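Local coordinates for protein cyclodipeptide synthase, BtCDPS (Bacillus thermoamylovorans, PDB 7AZU) that probably acts as an aminoacyltransferase of the cyclodipeptide synthase family, whose members join two aminoacyl groups carried by tRNA into a cyclic dipeptide, at residues A[183-188]-A[217-222]. The protein carries 1 engineered substitution. Residues are numbered along the deposited sequence; the frame is centred on the assembly and turned at random.
Sequences FFLSGA and IKMSDN. With 0RE ((2S)-hexane-1,2-diol), chain B.
Ser-220 N donates a nearly straight hydrogen bond (N-H...O 167°) to Leu-185 O, 2.8 Å away. The side chain of that same Ser-220 meets Ser-186 of the helix, OG to OG at 2.9 Å, with either able to donate. A water completes this polar patch: it donates to Lys-218 O at 3.1 Å and lies 3.2 Å from Ser-186 OG, so Ser-186 reaches the loop both directly and through solvent. The backbone of Ser-186 departs from helical values here, with a phi of -148°.

Outward from the serines, Leu-185 carries the apolar packing. Its CD2 lies 3.9 Å from Ile-217 CG2, the two side chains crossing at about a right angle, and the same methyl touches Met-219 CG. Met-219 bends at its last torsion (chi3 72°), which brings CE to 3.8 Å from Phe-184 O. At the other end Ala-188 CB rests against the amide of Asn-222, 3.7 Å from ND2, whose main partner is Lys-194 O.

Phe-184 turns from the loop towards the ligand pocket, where hexanediol O01 lies at its ring edge, in plane. The contact thus joins the kinked helix 167-191, which lines that pocket, to the loop between helix 205-211 and strand 223-229, a strand of the mixed, largely parallel sheet of a Rossmann-like domain, consistent with membership of the HUP superfamily. Helix 120-135 packs on Leu-185 and Ile-217, as does Ile-210 of helix 205-211, while strand 196-200 adjoins Phe-184 and Ala-188.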
ATOM      1  N   PHE A 183       1.360  -1.116  -7.618  1.00 34.42           N
ATOM      2  CA  PHE A 183       1.989  -2.074  -6.713  1.00 33.47           C
ATOM      3  C   PHE A 183       1.006  -3.115  -6.194  1.00 35.19           C
ATOM      4  O   PHE A 183       1.426  -4.240  -5.906  1.00 36.97           O
ATOM      5  CB  PHE A 183       2.660  -1.365  -5.542  1.00 35.63           C
ATOM      6  CG  PHE A 183       3.928  -0.672  -5.948  1.00 33.48           C
ATOM      7  CD1 PHE A 183       5.137  -1.368  -5.979  1.00 34.67           C
ATOM      8  CD2 PHE A 183       3.892   0.641  -6.386  1.00 36.44           C
ATOM      9  CE1 PHE A 183       6.303  -0.733  -6.397  1.00 36.43           C
ATOM     10  CE2 PHE A 183       5.044   1.271  -6.796  1.00 37.56           C
ATOM     11  CZ  PHE A 183       6.250   0.588  -6.805  1.00 37.65           C
ATOM     12  N   PHE A 184      -0.280  -2.763  -6.050  1.00 34.44           N
ATOM     13  CA  PHE A 184      -1.293  -3.769  -5.731  1.00 37.69           C
ATOM     14  C   PHE A 184      -1.400  -4.801  -6.841  1.00 37.16           C
ATOM     15  O   PHE A 184      -1.646  -5.989  -6.586  1.00 35.63           O
ATOM     16  CB  PHE A 184      -2.677  -3.131  -5.545  1.00 35.72           C
ATOM     17  CG  PHE A 184      -2.839  -2.324  -4.282  1.00 35.70           C
ATOM     18  CD1 PHE A 184      -2.108  -1.155  -4.079  1.00 36.05           C
ATOM     19  CD2 PHE A 184      -3.764  -2.713  -3.325  1.00 39.88           C
ATOM     20  CE1 PHE A 184      -2.284  -0.412  -2.926  1.00 39.79           C
ATOM     21  CE2 PHE A 184      -3.948  -1.972  -2.176  1.00 41.42           C
ATOM     22  CZ  PHE A 184      -3.207  -0.818  -1.975  1.00 41.97           C
ATOM     23  N   LEU A 185      -1.267  -4.352  -8.084  1.00 35.41           N
ATOM     24  CA  LEU A 185      -1.533  -5.194  -9.240  1.00 35.10           C
ATOM     25  C   LEU A 185      -0.314  -5.976  -9.687  1.00 38.40           C
ATOM     26  O   LEU A 185      -0.451  -7.129 -10.101  1.00 37.18           O
ATOM     27  CB  LEU A 185      -2.038  -4.345 -10.409  1.00 36.27           C
ATOM     28  CG  LEU A 185      -3.315  -3.564 -10.133  1.00 36.29           C
ATOM     29  CD1 LEU A 185      -3.594  -2.583 -11.266  1.00 35.28           C
ATOM     30  CD2 LEU A 185      -4.471  -4.535  -9.945  1.00 34.03           C
ATOM     31  N   SER A 186       0.882  -5.381  -9.597  1.00 33.64           N
ATOM     32  CA  SER A 186       2.056  -5.960 -10.240  1.00 35.77           C
ATOM     33  C   SER A 186       3.325  -5.663  -9.458  1.00 37.32           C
ATOM     34  O   SER A 186       4.399  -5.530 -10.045  1.00 39.07           O
ATOM     35  CB  SER A 186       2.226  -5.447 -11.672  1.00 39.17           C
ATOM     36  OG  SER A 186       1.041  -5.607 -12.416  1.00 42.18           O
ATOM     37  N   GLY A 187       3.226  -5.588  -8.125  1.00 37.48           N
ATOM     38  CA  GLY A 187       4.386  -5.219  -7.324  1.00 38.39           C
ATOM     39  C   GLY A 187       5.600  -6.102  -7.550  1.00 40.21           C
ATOM     40  O   GLY A 187       6.728  -5.614  -7.606  1.00 37.95           O
ATOM     41  N   ALA A 188       5.395  -7.418  -7.657  1.00 39.08           N
ATOM     42  CA  ALA A 188       6.520  -8.322  -7.882  1.00 38.05           C
ATOM     43  C   ALA A 188       7.230  -8.004  -9.192  1.00 39.51           C
ATOM     44  O   ALA A 188       8.469  -7.956  -9.242  1.00 39.80           O
ATOM     45  CB  ALA A 188       6.038  -9.779  -7.871  1.00 37.29           C
ATOM     46  N   ILE A 217      -8.990  -4.730 -15.829  1.00 42.98           N
ATOM     47  CA  ILE A 217      -7.856  -4.665 -14.910  1.00 43.95           C
ATOM     48  C   ILE A 217      -7.711  -5.995 -14.179  1.00 47.21           C
ATOM     49  O   ILE A 217      -8.669  -6.502 -13.580  1.00 45.19           O
ATOM     50  CB  ILE A 217      -8.054  -3.507 -13.918  1.00 44.10           C
ATOM     51  CG1 ILE A 217      -7.856  -2.155 -14.611  1.00 46.39           C
ATOM     52  CG2 ILE A 217      -7.120  -3.643 -12.708  1.00 45.81           C
ATOM     53  CD1 ILE A 217      -6.395  -1.723 -14.723  1.00 43.14           C
ATOM     54  N   LYS A 218      -6.502  -6.556 -14.203  1.00 46.18           N
ATOM     55  CA  LYS A 218      -6.193  -7.835 -13.576  1.00 46.57           C
ATOM     56  C   LYS A 218      -4.956  -7.691 -12.699  1.00 46.41           C
ATOM     57  O   LYS A 218      -4.033  -6.940 -13.023  1.00 41.79           O
ATOM     58  CB  LYS A 218      -5.909  -8.930 -14.627  1.00 49.00           C
ATOM     59  CG  LYS A 218      -7.076  -9.831 -15.006  1.00 56.48           C
ATOM     60  CD  LYS A 218      -6.568 -11.003 -15.859  1.00 58.21           C
ATOM     61  CE  LYS A 218      -6.445 -12.302 -15.067  1.00 55.12           C
ATOM     62  NZ  LYS A 218      -6.434 -13.495 -15.969  1.00 60.79           N
ATOM     63  N   MET A 219      -4.923  -8.424 -11.595  1.00 41.31           N
ATOM     64  CA  MET A 219      -3.643  -8.597 -10.930  1.00 41.89           C
ATOM     65  C   MET A 219      -2.753  -9.500 -11.774  1.00 42.39           C
ATOM     66  O   MET A 219      -3.227 -10.405 -12.466  1.00 41.22           O
ATOM     67  CB  MET A 219      -3.825  -9.194  -9.538  1.00 38.69           C
ATOM     68  CG  MET A 219      -4.394  -8.217  -8.532  1.00 43.40           C
ATOM     69  SD  MET A 219      -4.903  -9.020  -7.016  1.00 42.67           S
ATOM     70  CE  MET A 219      -3.321  -9.420  -6.284  1.00 39.01           C
ATOM     71  N   SER A 220      -1.452  -9.236 -11.729  1.00 38.44           N
ATOM     72  CA  SER A 220      -0.492 -10.146 -12.339  1.00 40.59           C
ATOM     73  C   SER A 220      -0.586 -11.528 -11.704  1.00 39.06           C
ATOM     74  O   SER A 220      -0.872 -11.673 -10.510  1.00 36.45           O
ATOM     75  CB  SER A 220       0.929  -9.605 -12.187  1.00 37.98           C
ATOM     76  OG  SER A 220       1.115  -8.473 -13.006  1.00 38.96           O
ATOM     77  N   ASP A 221      -0.339 -12.557 -12.523  1.00 43.34           N
ATOM     78  CA  ASP A 221      -0.471 -13.939 -12.058  1.00 44.07           C
ATOM     79  C   ASP A 221       0.460 -14.240 -10.895  1.00 43.33           C
ATOM     80  O   ASP A 221       0.188 -15.155 -10.108  1.00 44.75           O
ATOM     81  CB  ASP A 221      -0.166 -14.913 -13.194  1.00 48.20           C
ATOM     82  CG  ASP A 221      -1.269 -14.989 -14.205  1.00 50.16           C
ATOM     83  OD1 ASP A 221      -2.409 -14.632 -13.857  1.00 48.29           O
ATOM     84  OD2 ASP A 221      -0.991 -15.402 -15.347  1.00 54.10           O
ATOM     85  N   ASN A 222       1.573 -13.508 -10.795  1.00 38.93           N
ATOM     86  CA  ASN A 222       2.577 -13.685  -9.750  1.00 39.00           C
ATOM     87  C   ASN A 222       2.412 -12.689  -8.607  1.00 39.03           C
ATOM     88  O   ASN A 222       3.335 -12.522  -7.797  1.00 38.74           O
ATOM     89  CB  ASN A 222       3.984 -13.567 -10.354  1.00 38.84           C
ATOM     90  CG  ASN A 222       4.319 -12.142 -10.797  1.00 41.63           C
ATOM     91  OD1 ASN A 222       3.423 -11.321 -11.043  1.00 37.14           O
ATOM     92  ND2 ASN A 222       5.620 -11.853 -10.938  1.00 39.91           N
TER
HETATM   93  O01 0RE B 301      -2.583   1.692   0.293  1.00 52.63           O
HETATM   94  C02 0RE B 301      -2.228   1.250   1.572  1.00 47.88           C
HETATM   95  C03 0RE B 301      -1.038   0.308   1.465  1.00 45.72           C
HETATM   96  O04 0RE B 301      -1.521  -0.946   1.063  1.00 52.83           O
HETATM   97  C05 0RE B 301      -0.102   0.844   0.410  1.00 48.38           C
HETATM   98  C06 0RE B 301       0.432   2.187   0.899  1.00 49.15           C
HETATM   99  C07 0RE B 301       1.129   2.847  -0.274  1.00 47.67           C
HETATM  100  C08 0RE B 301       2.269   3.606   0.355  1.00 42.95           C
HETATM  101  O   HOH W   1      -1.648  -5.430 -14.192  1.00 47.75           O